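BpsB (PgaB), Poly-beta-1,6-N-acetyl-D-glucosamine N-deacetylase (Bordetella bronchiseptica RB50, PDB 5BU6) removes acetyl groups from poly-beta-1,6-N-acetyl-D-glucosamine, acting as a metal-dependent family 4 carbohydrate esterase required for biofilm formation by Bordetella bronchiseptica. Local coordinates at residues Ala107-Trp112 and Ala152-Asn157; His156-Gly161 and Pro172-Arg177; Ala190-Arg195 and Ala224-Thr229; Gln198-Ser203 and Gln231-Val236. The protein carries 5 engineered substitutions. All coordinates share one frame; numbering follows the deposited sequence.

Contact 1 (Ala107-Trp112 and Ala152-Asn157). With NI (nickel (II) ion), chain C.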
loop_
_atom_site.group_PDB
_atom_site.type_symbol
_atom_site.label_atom_id
_atom_site.label_comp_id
_atom_site.label_asym_id
_atom_site.label_seq_id
_atom_site.Cartn_x
_atom_site.Cartn_y
_atom_site.Cartn_z
ATOM N N ALA A 107 -3.320 -1.325 3.476
ATOM C CA ALA A 107 -1.890 -1.240 3.772
ATOM C C ALA A 107 -1.676 -0.127 4.797
ATOM O O ALA A 107 -2.121 1.018 4.594
ATOM C CB ALA A 107 -1.081 -0.989 2.500
ATOM N N VAL A 108 -1.022 -0.492 5.893
ATOM C CA VAL A 108 -0.899 0.329 7.094
ATOM C C VAL A 108 0.478 0.973 7.198
ATOM O O VAL A 108 1.461 0.268 7.100
ATOM C CB VAL A 108 -1.133 -0.560 8.343
ATOM C CG1 VAL A 108 -0.854 0.185 9.625
ATOM C CG2 VAL A 108 -2.545 -1.148 8.310
ATOM N N VAL A 109 0.569 2.293 7.378
ATOM C CA VAL A 109 1.858 2.907 7.715
ATOM C C VAL A 109 1.964 2.853 9.233
ATOM O O VAL A 109 1.259 3.581 9.930
ATOM C CB VAL A 109 1.987 4.360 7.248
ATOM C CG1 VAL A 109 3.377 4.887 7.586
ATOM C CG2 VAL A 109 1.704 4.482 5.740
ATOM N N THR A 110 2.794 1.974 9.765
ATOM C CA THR A 110 2.619 1.649 11.177
ATOM C C THR A 110 3.133 2.755 12.109
ATOM O O THR A 110 2.712 2.834 13.252
ATOM C CB THR A 110 3.260 0.289 11.536
ATOM O OG1 THR A 110 4.644 0.275 11.183
ATOM C CG2 THR A 110 2.542 -0.838 10.789
ATOM N N SER A 111 4.012 3.629 11.640
ATOM C CA SER A 111 4.426 4.720 12.519
ATOM C C SER A 111 3.296 5.760 12.674
ATOM O O SER A 111 3.323 6.569 13.601
ATOM C CB SER A 111 5.714 5.402 12.025
ATOM O OG SER A 111 5.465 6.184 10.875
ATOM N N TRP A 112 2.317 5.723 11.774
ATOM C CA TRP A 112 1.154 6.596 11.841
ATOM C C TRP A 112 0.077 5.992 12.731
ATOM O O TRP A 112 -0.396 6.612 13.664
ATOM C CB TRP A 112 0.587 6.831 10.429
ATOM C CG TRP A 112 1.489 7.579 9.509
ATOM C CD1 TRP A 112 2.688 8.127 9.806
ATOM C CD2 TRP A 112 1.254 7.858 8.115
ATOM N NE1 TRP A 112 3.226 8.731 8.696
ATOM C CE2 TRP A 112 2.361 8.592 7.648
ATOM C CE3 TRP A 112 0.226 7.555 7.233
ATOM C CZ2 TRP A 112 2.472 9.030 6.332
ATOM C CZ3 TRP A 112 0.328 8.009 5.907
ATOM C CH2 TRP A 112 1.448 8.730 5.481
ATOM N N ALA A 152 -1.656 -5.361 4.993
ATOM C CA ALA A 152 -0.334 -5.311 4.406
ATOM C C ALA A 152 0.462 -4.200 5.069
ATOM O O ALA A 152 -0.112 -3.314 5.687
ATOM C CB ALA A 152 -0.432 -5.061 2.892
ATOM N N SER A 153 1.779 -4.249 4.934
ATOM C CA SER A 153 2.624 -3.139 5.349
ATOM C C SER A 153 2.631 -2.051 4.282
ATOM O O SER A 153 2.780 -2.344 3.094
ATOM C CB SER A 153 4.048 -3.620 5.618
ATOM O OG SER A 153 4.925 -2.558 5.936
ATOM N N HIS A 154 2.481 -0.801 4.721
ATOM C CA HIS A 154 2.786 0.367 3.882
ATOM C C HIS A 154 4.062 1.021 4.405
ATOM O O HIS A 154 4.237 2.229 4.278
ATOM C CB HIS A 154 1.610 1.362 3.886
ATOM C CG HIS A 154 1.525 2.206 2.658
ATOM N ND1 HIS A 154 2.203 1.902 1.494
ATOM C CD2 HIS A 154 0.849 3.354 2.411
ATOM C CE1 HIS A 154 1.953 2.831 0.585
ATOM N NE2 HIS A 154 1.119 3.712 1.111
ATOM N N SER A 155 4.935 0.182 4.971
ATOM C CA SER A 155 6.188 0.523 5.684
ATOM C C SER A 155 5.884 0.981 7.116
ATOM O O SER A 155 4.736 1.189 7.475
ATOM C CB SER A 155 7.027 1.589 4.961
ATOM O OG SER A 155 6.567 2.907 5.248
ATOM N N HIS A 156 6.922 1.095 7.932
ATOM C CA HIS A 156 6.801 1.714 9.254
ATOM C C HIS A 156 6.930 3.222 9.092
ATOM O O HIS A 156 5.999 3.951 9.345
ATOM C CB HIS A 156 7.863 1.179 10.230
ATOM C CG HIS A 156 7.770 1.760 11.613
ATOM N ND1 HIS A 156 6.644 1.643 12.396
ATOM C CD2 HIS A 156 8.665 2.468 12.343
ATOM C CE1 HIS A 156 6.849 2.248 13.552
ATOM N NE2 HIS A 156 8.067 2.764 13.544
ATOM N N ASN A 157 8.086 3.672 8.637
ATOM C CA ASN A 157 8.329 5.099 8.476
ATOM C C ASN A 157 9.032 5.414 7.156
ATOM O O ASN A 157 9.971 6.180 7.114
ATOM C CB ASN A 157 9.147 5.617 9.661
ATOM C CG ASN A 157 9.179 7.126 9.743
ATOM O OD1 ASN A 157 8.300 7.818 9.208
ATOM N ND2 ASN A 157 10.200 7.649 10.408
HETATM NI NI NI C . 0.412 5.745 0.663
HETATM O O HOH W 1 -1.236 5.001 -0.456
HETATM O O HOH W 2 -0.433 7.647 0.058
#
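A107 and V108 run parallel to A152 and S153 as neighbouring strands, V108 N donating to A152 O and V108 O accepting from H154 N, and the pairing carries on past the strand ends, where T110 N reaches S155 O at 3.1 Å. H154 leaves the sheet at this point. Its ring meets V109 obliquely, with V109 CG2 3.6 Å from H154 CD2, while A107 CB lies 3.8 Å from H154 CB. With CG anti to the backbone N (chi1 -153°), the imidazole of H154 swings out so that NE2 binds the nickel ion at 2.2 Å; its other nitrogen, ND1, bonds to V219 O, which holds the ring's rotation.

Two residues further on, H156 is gripped by the first turn of helix 110-113. T110 OG1 sits at the edge of the imidazole, 2.7 Å from H156 ND1, and the two side chains cross at about a right angle. Over one face of the same ring lies S111 CB, 3.8 Å from its centroid in a CH-pi contact. The carbonyl H156 O takes two bonds from S111, from N and from OG (2.8 Å), both arriving from the same face of its plane. S153 OG in turn accepts from S155 N in an ST turn that shapes the loop leaving the strand, and it also hydrogen-bonds S203 OG of helix 189-211. H154, just beyond the end of strand 149-153, joins D84 and H159 to make the Asp-His-His metal site characteristic of family 4 carbohydrate esterases.

Contact 2 (His156-Gly161 and Pro172-Arg177). With NI (nickel (II) ion), chain C.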
loop_
_atom_site.group_PDB
_atom_site.type_symbol
_atom_site.label_atom_id
_atom_site.label_comp_id
_atom_site.label_asym_id
_atom_site.label_seq_id
_atom_site.Cartn_x
_atom_site.Cartn_y
_atom_site.Cartn_z
ATOM N N HIS A 156 6.922 1.095 7.932
ATOM C CA HIS A 156 6.801 1.714 9.254
ATOM C C HIS A 156 6.930 3.222 9.092
ATOM O O HIS A 156 5.999 3.951 9.345
ATOM C CB HIS A 156 7.863 1.179 10.230
ATOM C CG HIS A 156 7.770 1.760 11.613
ATOM N ND1 HIS A 156 6.644 1.643 12.396
ATOM C CD2 HIS A 156 8.665 2.468 12.343
ATOM C CE1 HIS A 156 6.849 2.248 13.552
ATOM N NE2 HIS A 156 8.067 2.764 13.544
ATOM N N ASN A 157 8.086 3.672 8.637
ATOM C CA ASN A 157 8.329 5.099 8.476
ATOM C C ASN A 157 9.032 5.414 7.156
ATOM O O ASN A 157 9.971 6.180 7.114
ATOM C CB ASN A 157 9.147 5.617 9.661
ATOM C CG ASN A 157 9.179 7.126 9.743
ATOM O OD1 ASN A 157 8.300 7.818 9.208
ATOM N ND2 ASN A 157 10.200 7.649 10.408
ATOM N N LEU A 158 8.590 4.799 6.066
ATOM C CA LEU A 158 9.191 5.115 4.767
ATOM C C LEU A 158 8.239 5.922 3.901
ATOM O O LEU A 158 8.520 6.162 2.729
ATOM C CB LEU A 158 9.587 3.838 4.034
ATOM C CG LEU A 158 10.609 2.985 4.780
ATOM C CD1 LEU A 158 10.851 1.730 3.979
ATOM C CD2 LEU A 158 11.903 3.739 5.009
ATOM N N HIS A 159 7.106 6.321 4.470
ATOM C CA HIS A 159 6.094 7.042 3.692
ATOM C C HIS A 159 6.365 8.548 3.764
ATOM O O HIS A 159 5.513 9.334 4.189
ATOM C CB HIS A 159 4.686 6.684 4.205
ATOM C CG HIS A 159 3.608 6.840 3.170
ATOM N ND1 HIS A 159 3.392 8.016 2.489
ATOM C CD2 HIS A 159 2.669 5.976 2.724
ATOM C CE1 HIS A 159 2.382 7.867 1.654
ATOM N NE2 HIS A 159 1.924 6.636 1.773
ATOM N N ARG A 160 7.570 8.944 3.357
ATOM C CA ARG A 160 7.979 10.334 3.446
ATOM C C ARG A 160 9.213 10.555 2.604
ATOM O O ARG A 160 9.813 9.598 2.102
ATOM C CB ARG A 160 8.275 10.713 4.895
ATOM C CG ARG A 160 9.386 9.856 5.461
ATOM C CD ARG A 160 9.714 10.092 6.917
ATOM N NE ARG A 160 10.665 9.058 7.324
ATOM C CZ ARG A 160 11.987 9.209 7.386
ATOM N NH1 ARG A 160 12.745 8.182 7.745
ATOM N NH2 ARG A 160 12.555 10.380 7.116
ATOM N N GLY A 161 9.593 11.815 2.467
ATOM C CA GLY A 161 10.795 12.166 1.744
ATOM C C GLY A 161 11.965 12.301 2.689
ATOM O O GLY A 161 11.787 12.664 3.850
ATOM N N PRO A 172 12.107 9.621 -2.227
ATOM C CA PRO A 172 11.422 8.687 -1.316
ATOM C C PRO A 172 12.382 8.032 -0.316
ATOM O O PRO A 172 13.506 7.700 -0.683
ATOM C CB PRO A 172 10.830 7.635 -2.263
ATOM C CG PRO A 172 10.653 8.354 -3.562
ATOM C CD PRO A 172 11.786 9.359 -3.641
ATOM N N ALA A 173 11.928 7.839 0.918
ATOM C CA ALA A 173 12.771 7.303 1.991
ATOM C C ALA A 173 13.302 5.899 1.723
ATOM O O ALA A 173 14.375 5.544 2.208
ATOM C CB ALA A 173 12.004 7.305 3.307
ATOM N N ALA A 174 12.552 5.095 0.971
ATOM C CA ALA A 174 12.943 3.696 0.776
ATOM C C ALA A 174 13.943 3.515 -0.354
ATOM O O ALA A 174 14.707 2.547 -0.373
ATOM C CB ALA A 174 11.712 2.824 0.520
ATOM N N SER A 175 13.944 4.443 -1.297
ATOM C CA SER A 175 14.705 4.257 -2.525
ATOM C C SER A 175 16.122 4.794 -2.412
ATOM O O SER A 175 17.081 4.153 -2.835
ATOM C CB SER A 175 13.987 4.937 -3.694
ATOM O OG SER A 175 13.994 6.349 -3.543
ATOM N N SER A 176 16.247 5.976 -1.833
ATOM C CA SER A 176 17.509 6.690 -1.865
ATOM C C SER A 176 18.423 6.341 -0.700
ATOM O O SER A 176 17.965 6.112 0.420
ATOM C CB SER A 176 17.250 8.199 -1.882
ATOM O OG SER A 176 16.430 8.590 -0.797
ATOM N N ARG A 177 19.722 6.296 -0.979
ATOM C CA ARG A 177 20.708 6.359 0.085
ATOM C C ARG A 177 20.718 7.798 0.589
ATOM O O ARG A 177 21.109 8.721 -0.133
ATOM C CB ARG A 177 22.090 5.915 -0.404
ATOM C CG ARG A 177 22.256 4.399 -0.416
ATOM C CD ARG A 177 23.552 3.958 -1.094
ATOM N NE ARG A 177 23.552 4.239 -2.529
ATOM C CZ ARG A 177 22.866 3.543 -3.432
ATOM N NH1 ARG A 177 22.105 2.521 -3.053
ATOM N NH2 ARG A 177 22.932 3.872 -4.716
HETATM NI NI NI C . 0.412 5.745 0.663
HETATM O O HOH W 3 9.808 5.341 0.241
HETATM O O HOH W 1 -1.236 5.001 -0.456
HETATM O O HOH W 2 -0.433 7.647 0.058
#
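A173 sets its methyl against the loop that carries H159, and with L158 and A174 it accounts for much of this small interface. A173 CB points into the other segment, 3.4 Å from R160 O and 3.7 Å from L158 O, resting on two backbone carbonyls as well as on side chains. Beside it, A173 N donates to R160 O at 3.0 Å, the donor lying nearly along the C=O axis. L158 forks over the next turn of chain: CD2 packs on A173 CB at 4.0 Å, while CD1 meets A174 CB at 3.7 Å. Its CG stands anti to the carbonyl carbon (chi1 -60°), which directs CG, and with it the fork, at the two alanines. A water fills in between the backbones, donating to L158 O and accepting from A174 N.

R160 contributes its aliphatic part at the margin, CG lying 4.2 Å from A173 CB, while its NE turns back to bond N157 O within its own loop. G161 and P172 then form an antiparallel non-hydrogen-bonded pair, where strands 161-163 and 170-172 come together. Between L158 and R160 the side chain of H159 turns away from this packing, at the centre of an inverse gamma turn, and its NE2 binds nickel at 2.1 Å. The contact thus joins the loop bearing the second histidine of the Asp-His-His metal site, as in other family 4 carbohydrate esterases, to the segment that follows strand 170-172.

Contact 3 (Ala190-Arg195 and Ala224-Thr229)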
loop_
_atom_site.group_PDB
_atom_site.type_symbol
_atom_site.label_atom_id
_atom_site.label_comp_id
_atom_site.label_asym_id
_atom_site.label_seq_id
_atom_site.Cartn_x
_atom_site.Cartn_y
_atom_site.Cartn_z
ATOM N N ALA A 190 25.426 -0.951 3.541
ATOM C CA ALA A 190 25.071 -1.680 4.754
ATOM C C ALA A 190 24.097 -0.888 5.626
ATOM O O ALA A 190 23.097 -1.431 6.076
ATOM C CB ALA A 190 26.314 -2.029 5.539
ATOM N N GLU A 191 24.391 0.389 5.861
ATOM C CA GLU A 191 23.503 1.263 6.639
ATOM C C GLU A 191 22.121 1.379 6.004
ATOM O O GLU A 191 21.085 1.298 6.684
ATOM C CB GLU A 191 24.119 2.658 6.787
ATOM C CG GLU A 191 25.407 2.700 7.591
ATOM C CD GLU A 191 26.093 4.058 7.530
ATOM O OE1 GLU A 191 25.749 4.868 6.644
ATOM O OE2 GLU A 191 26.979 4.317 8.371
ATOM N N TYR A 192 22.107 1.572 4.691
ATOM C CA TYR A 192 20.858 1.705 3.948
ATOM C C TYR A 192 19.996 0.449 4.049
ATOM O O TYR A 192 18.810 0.523 4.377
ATOM C CB TYR A 192 21.174 2.022 2.488
ATOM C CG TYR A 192 20.020 1.900 1.540
ATOM C CD1 TYR A 192 18.835 2.601 1.747
ATOM C CD2 TYR A 192 20.129 1.114 0.405
ATOM C CE1 TYR A 192 17.773 2.487 0.849
ATOM C CE2 TYR A 192 19.098 1.003 -0.490
ATOM C CZ TYR A 192 17.920 1.685 -0.269
ATOM O OH TYR A 192 16.910 1.561 -1.188
ATOM N N ARG A 193 20.600 -0.705 3.784
ATOM C CA ARG A 193 19.886 -1.978 3.877
ATOM C C ARG A 193 19.326 -2.184 5.272
ATOM O O ARG A 193 18.167 -2.576 5.430
ATOM C CB ARG A 193 20.817 -3.144 3.511
ATOM C CG ARG A 193 20.984 -3.358 2.023
ATOM C CD ARG A 193 22.023 -4.453 1.712
ATOM N NE ARG A 193 21.928 -4.850 0.314
ATOM C CZ ARG A 193 21.193 -5.868 -0.124
ATOM N NH1 ARG A 193 20.506 -6.610 0.736
ATOM N NH2 ARG A 193 21.156 -6.151 -1.421
ATOM N N ALA A 194 20.156 -1.914 6.276
ATOM C CA ALA A 194 19.758 -2.056 7.681
ATOM C C ALA A 194 18.542 -1.189 8.027
ATOM O O ALA A 194 17.601 -1.652 8.684
ATOM C CB ALA A 194 20.918 -1.718 8.592
ATOM N N ARG A 195 18.554 0.067 7.587
ATOM C CA ARG A 195 17.431 0.958 7.863
ATOM C C ARG A 195 16.146 0.417 7.243
ATOM O O ARG A 195 15.120 0.311 7.927
ATOM C CB ARG A 195 17.728 2.379 7.359
ATOM C CG ARG A 195 16.594 3.390 7.559
ATOM C CD ARG A 195 17.052 4.831 7.239
ATOM N NE ARG A 195 17.529 4.981 5.859
ATOM C CZ ARG A 195 16.729 5.121 4.804
ATOM N NH1 ARG A 195 15.415 5.143 4.965
ATOM N NH2 ARG A 195 17.240 5.247 3.587
ATOM N N ALA A 224 8.124 3.348 -4.661
ATOM C CA ALA A 224 9.584 3.442 -4.655
ATOM C C ALA A 224 10.242 2.198 -4.068
ATOM O O ALA A 224 10.072 1.870 -2.892
ATOM C CB ALA A 224 10.034 4.663 -3.909
ATOM N N HIS A 225 11.003 1.511 -4.910
ATOM C CA HIS A 225 11.673 0.291 -4.496
ATOM C C HIS A 225 12.782 0.002 -5.493
ATOM O O HIS A 225 12.826 0.590 -6.582
ATOM C CB HIS A 225 10.674 -0.873 -4.410
ATOM C CG HIS A 225 10.274 -1.419 -5.744
ATOM N ND1 HIS A 225 9.592 -0.671 -6.682
ATOM C CD2 HIS A 225 10.491 -2.627 -6.313
ATOM C CE1 HIS A 225 9.401 -1.396 -7.769
ATOM N NE2 HIS A 225 9.939 -2.587 -7.574
ATOM N N ASN A 226 13.697 -0.879 -5.118
ATOM C CA ASN A 226 14.779 -1.254 -6.016
ATOM C C ASN A 226 15.273 -2.646 -5.670
ATOM O O ASN A 226 14.656 -3.346 -4.870
ATOM C CB ASN A 226 15.927 -0.235 -5.959
ATOM C CG ASN A 226 16.436 0.011 -4.541
ATOM O OD1 ASN A 226 16.653 -0.921 -3.768
ATOM N ND2 ASN A 226 16.639 1.283 -4.201
ATOM N N ARG A 227 16.381 -3.040 -6.281
ATOM C CA ARG A 227 16.976 -4.346 -6.046
ATOM C C ARG A 227 17.231 -4.590 -4.560
ATOM O O ARG A 227 16.916 -5.659 -4.029
ATOM C CB ARG A 227 18.286 -4.461 -6.830
ATOM C CG ARG A 227 18.435 -5.745 -7.605
ATOM C CD ARG A 227 18.589 -6.916 -6.660
ATOM N NE ARG A 227 18.745 -8.181 -7.368
ATOM C CZ ARG A 227 19.038 -9.332 -6.774
ATOM N NH1 ARG A 227 19.211 -9.376 -5.460
ATOM N NH2 ARG A 227 19.161 -10.438 -7.494
ATOM N N ASP A 228 17.807 -3.595 -3.895
ATOM C CA ASP A 228 18.154 -3.728 -2.480
ATOM C C ASP A 228 16.914 -3.859 -1.589
ATOM O O ASP A 228 16.898 -4.671 -0.667
ATOM C CB ASP A 228 19.006 -2.542 -2.025
ATOM C CG ASP A 228 20.395 -2.542 -2.658
ATOM O OD1 ASP A 228 20.994 -3.632 -2.797
ATOM O OD2 ASP A 228 20.887 -1.448 -3.020
ATOM N N THR A 229 15.875 -3.067 -1.853
ATOM C CA THR A 229 14.699 -3.143 -1.006
ATOM C C THR A 229 13.940 -4.447 -1.238
ATOM O O THR A 229 13.339 -4.972 -0.311
ATOM C CB THR A 229 13.734 -1.945 -1.213
ATOM O OG1 THR A 229 13.133 -2.015 -2.507
ATOM C CG2 THR A 229 14.473 -0.636 -1.084
#
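Y192 reaches across from helix 189-211 to the start of helix 227-235, where N226 and T229 form a capping box. The tyrosine and asparagine side chains come from opposite directions, with ring and amide planes 62° apart. N226 ND2 donates to Y192 OH at 3.0 Å, keeping the hydroxyl close to the amide plane, and the same hydroxyl bonds to A174 O. T229 CG2 also packs against Y192 OH, at 3.3 Å, so the methyl and the amide approach this buried oxygen from directions roughly at right angles.

D228 lies beside the same ring, its carboxylate plane turned 77° from it. Y192 CE2 is 3.9 Å from D228 CB, and D228 OD2 lies near the ring plane at its edge. R193 crosses D228 at about a right angle: its chain, extended from CG to NE, brings NH2 within 2.9 Å of D228 OD1 in a salt bridge whose hydrogen bond is weak. The stronger bond of that NH2 goes to Q231 OE1.

The cap itself is reciprocal. N226 CG sits between its backbone N and carbonyl carbon (chi1 54°), which lets OD1 bend over the helix start and accept from T229 N, while N226 N donates to T229 OG1 at 2.9 Å.

Contact 4 (Gln198-Ser203 and Gln231-Val236)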
loop_
_atom_site.group_PDB
_atom_site.type_symbol
_atom_site.label_atom_id
_atom_site.label_comp_id
_atom_site.label_asym_id
_atom_site.label_seq_id
_atom_site.Cartn_x
_atom_site.Cartn_y
_atom_site.Cartn_z
ATOM N N GLN A 198 15.012 -2.979 9.097
ATOM C CA GLN A 198 14.429 -2.721 10.406
ATOM C C GLN A 198 13.048 -2.100 10.277
ATOM O O GLN A 198 12.138 -2.457 11.021
ATOM C CB GLN A 198 15.345 -1.811 11.231
ATOM C CG GLN A 198 14.853 -1.530 12.641
ATOM C CD GLN A 198 15.102 -2.681 13.603
ATOM O OE1 GLN A 198 14.448 -3.724 13.531
ATOM N NE2 GLN A 198 16.047 -2.491 14.519
ATOM N N ASP A 199 12.887 -1.189 9.319
ATOM C CA ASP A 199 11.579 -0.596 9.053
ATOM C C ASP A 199 10.529 -1.655 8.720
ATOM O O ASP A 199 9.465 -1.684 9.327
ATOM C CB ASP A 199 11.667 0.406 7.906
ATOM C CG ASP A 199 10.388 1.198 7.738
ATOM O OD1 ASP A 199 9.432 0.657 7.133
ATOM O OD2 ASP A 199 10.336 2.355 8.215
ATOM N N LEU A 200 10.823 -2.523 7.754
ATOM C CA LEU A 200 9.840 -3.527 7.359
ATOM C C LEU A 200 9.559 -4.495 8.507
ATOM O O LEU A 200 8.406 -4.876 8.736
ATOM C CB LEU A 200 10.316 -4.296 6.116
ATOM C CG LEU A 200 10.525 -3.422 4.878
ATOM C CD1 LEU A 200 10.933 -4.241 3.661
ATOM C CD2 LEU A 200 9.276 -2.616 4.594
ATOM N N LYS A 201 10.616 -4.908 9.207
ATOM C CA LYS A 201 10.484 -5.836 10.327
ATOM C C LYS A 201 9.595 -5.233 11.419
ATOM O O LYS A 201 8.704 -5.893 11.951
ATOM C CB LYS A 201 11.857 -6.184 10.915
ATOM C CG LYS A 201 11.832 -7.334 11.921
ATOM C CD LYS A 201 13.064 -7.331 12.830
ATOM C CE LYS A 201 14.370 -7.178 12.051
ATOM N NZ LYS A 201 14.782 -8.416 11.324
ATOM N N THR A 202 9.850 -3.975 11.752
ATOM C CA THR A 202 9.018 -3.275 12.721
ATOM C C THR A 202 7.538 -3.225 12.312
ATOM O O THR A 202 6.664 -3.505 13.140
ATOM C CB THR A 202 9.549 -1.845 12.964
ATOM O OG1 THR A 202 10.892 -1.926 13.448
ATOM C CG2 THR A 202 8.705 -1.102 14.004
ATOM N N SER A 203 7.243 -2.889 11.055
ATOM C CA SER A 203 5.840 -2.808 10.637
ATOM C C SER A 203 5.148 -4.167 10.727
ATOM O O SER A 203 3.994 -4.255 11.158
ATOM C CB SER A 203 5.711 -2.241 9.204
ATOM O OG SER A 203 6.154 -3.178 8.241
ATOM N N GLN A 231 15.271 -7.332 -2.002
ATOM C CA GLN A 231 16.054 -8.378 -1.350
ATOM C C GLN A 231 15.825 -8.360 0.158
ATOM O O GLN A 231 15.669 -9.392 0.799
ATOM C CB GLN A 231 17.531 -8.192 -1.663
ATOM C CG GLN A 231 18.408 -9.288 -1.112
ATOM C CD GLN A 231 19.876 -8.978 -1.311
ATOM O OE1 GLN A 231 20.249 -8.270 -2.252
ATOM N NE2 GLN A 231 20.721 -9.491 -0.420
ATOM N N VAL A 232 15.792 -7.161 0.716
ATOM C CA VAL A 232 15.578 -6.977 2.133
ATOM C C VAL A 232 14.146 -7.363 2.539
ATOM O O VAL A 232 13.932 -7.965 3.583
ATOM C CB VAL A 232 15.880 -5.510 2.519
ATOM C CG1 VAL A 232 15.090 -5.098 3.700
ATOM C CG2 VAL A 232 17.371 -5.323 2.745
ATOM N N ALA A 233 13.166 -7.020 1.710
ATOM C CA ALA A 233 11.783 -7.433 1.963
ATOM C C ALA A 233 11.697 -8.962 2.028
ATOM O O ALA A 233 11.008 -9.521 2.878
ATOM C CB ALA A 233 10.860 -6.888 0.884
ATOM N N ALA A 234 12.398 -9.626 1.121
ATOM C CA ALA A 234 12.450 -11.091 1.102
ATOM C C ALA A 234 13.043 -11.661 2.392
ATOM O O ALA A 234 12.579 -12.683 2.895
ATOM C CB ALA A 234 13.242 -11.570 -0.081
ATOM N N GLU A 235 14.059 -10.990 2.928
ATOM C CA GLU A 235 14.709 -11.448 4.157
ATOM C C GLU A 235 13.749 -11.414 5.335
ATOM O O GLU A 235 13.822 -12.270 6.210
ATOM C CB GLU A 235 15.948 -10.605 4.484
ATOM C CG GLU A 235 17.096 -10.762 3.504
ATOM C CD GLU A 235 18.154 -9.691 3.679
ATOM O OE1 GLU A 235 18.126 -8.983 4.708
ATOM O OE2 GLU A 235 19.006 -9.551 2.780
ATOM N N VAL A 236 12.848 -10.435 5.366
ATOM C CA VAL A 236 11.914 -10.365 6.486
ATOM C C VAL A 236 10.604 -11.093 6.176
ATOM O O VAL A 236 9.658 -11.015 6.955
ATOM C CB VAL A 236 11.608 -8.914 6.899
ATOM C CG1 VAL A 236 12.888 -8.207 7.305
ATOM C CG2 VAL A 236 10.928 -8.179 5.784
#
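L200 lays one of its methyls over A233, CD1 lying 3.7 Å from A233 CA and 3.8 Å from A233 CB, so that it meets the backbone of helix 227-235 as well as its side chains. This is plain helix-to-helix packing between helices 189-211 and 227-235 in the polysaccharide deacetylase domain, and the surfaces that meet are apolar. The leucine's CG is anti to the carbonyl carbon (chi1 -61°), an orientation that carries the branched end across to the other helix. V232 CG1 touches the same CD1 more loosely, at 4.2 Å.

Nearer the root of the leucine, L200 CB is met by V236 CG2 at 3.9 Å. V236 is where helical geometry stops, and it points at helix 189-211.

Another part of helix 189-211 is tied by polar groups to the loop after strand 149-153: D199 accepts from the backbone N atoms of H156 and N157. On the solvent side, the aliphatic start of K201 rests on the valine, with K201 CB 4.3 Å from V236 CG1.

All four contacts fall within the polysaccharide deacetylase range. Contact 1 lies deepest, about 8 Å from the chain's centre, and shares H156 and N157 with contact 2, whose centre is 12 Å away; together they deliver both nickel-binding histidines, one on each side of that shared pair. Contacts 3 and 4, with centres 10 Å apart, use helices 189-211 and 227-235, and their segments alternate along the chain after contacts 1 and 2 have closed. Helix 189-211 spans both groups: its R195 reaches A173 O in contact 2, and further bonds from the same helix hold the neighbouring loops. The metal-site loops are thus backed by a helix that is itself packed against another.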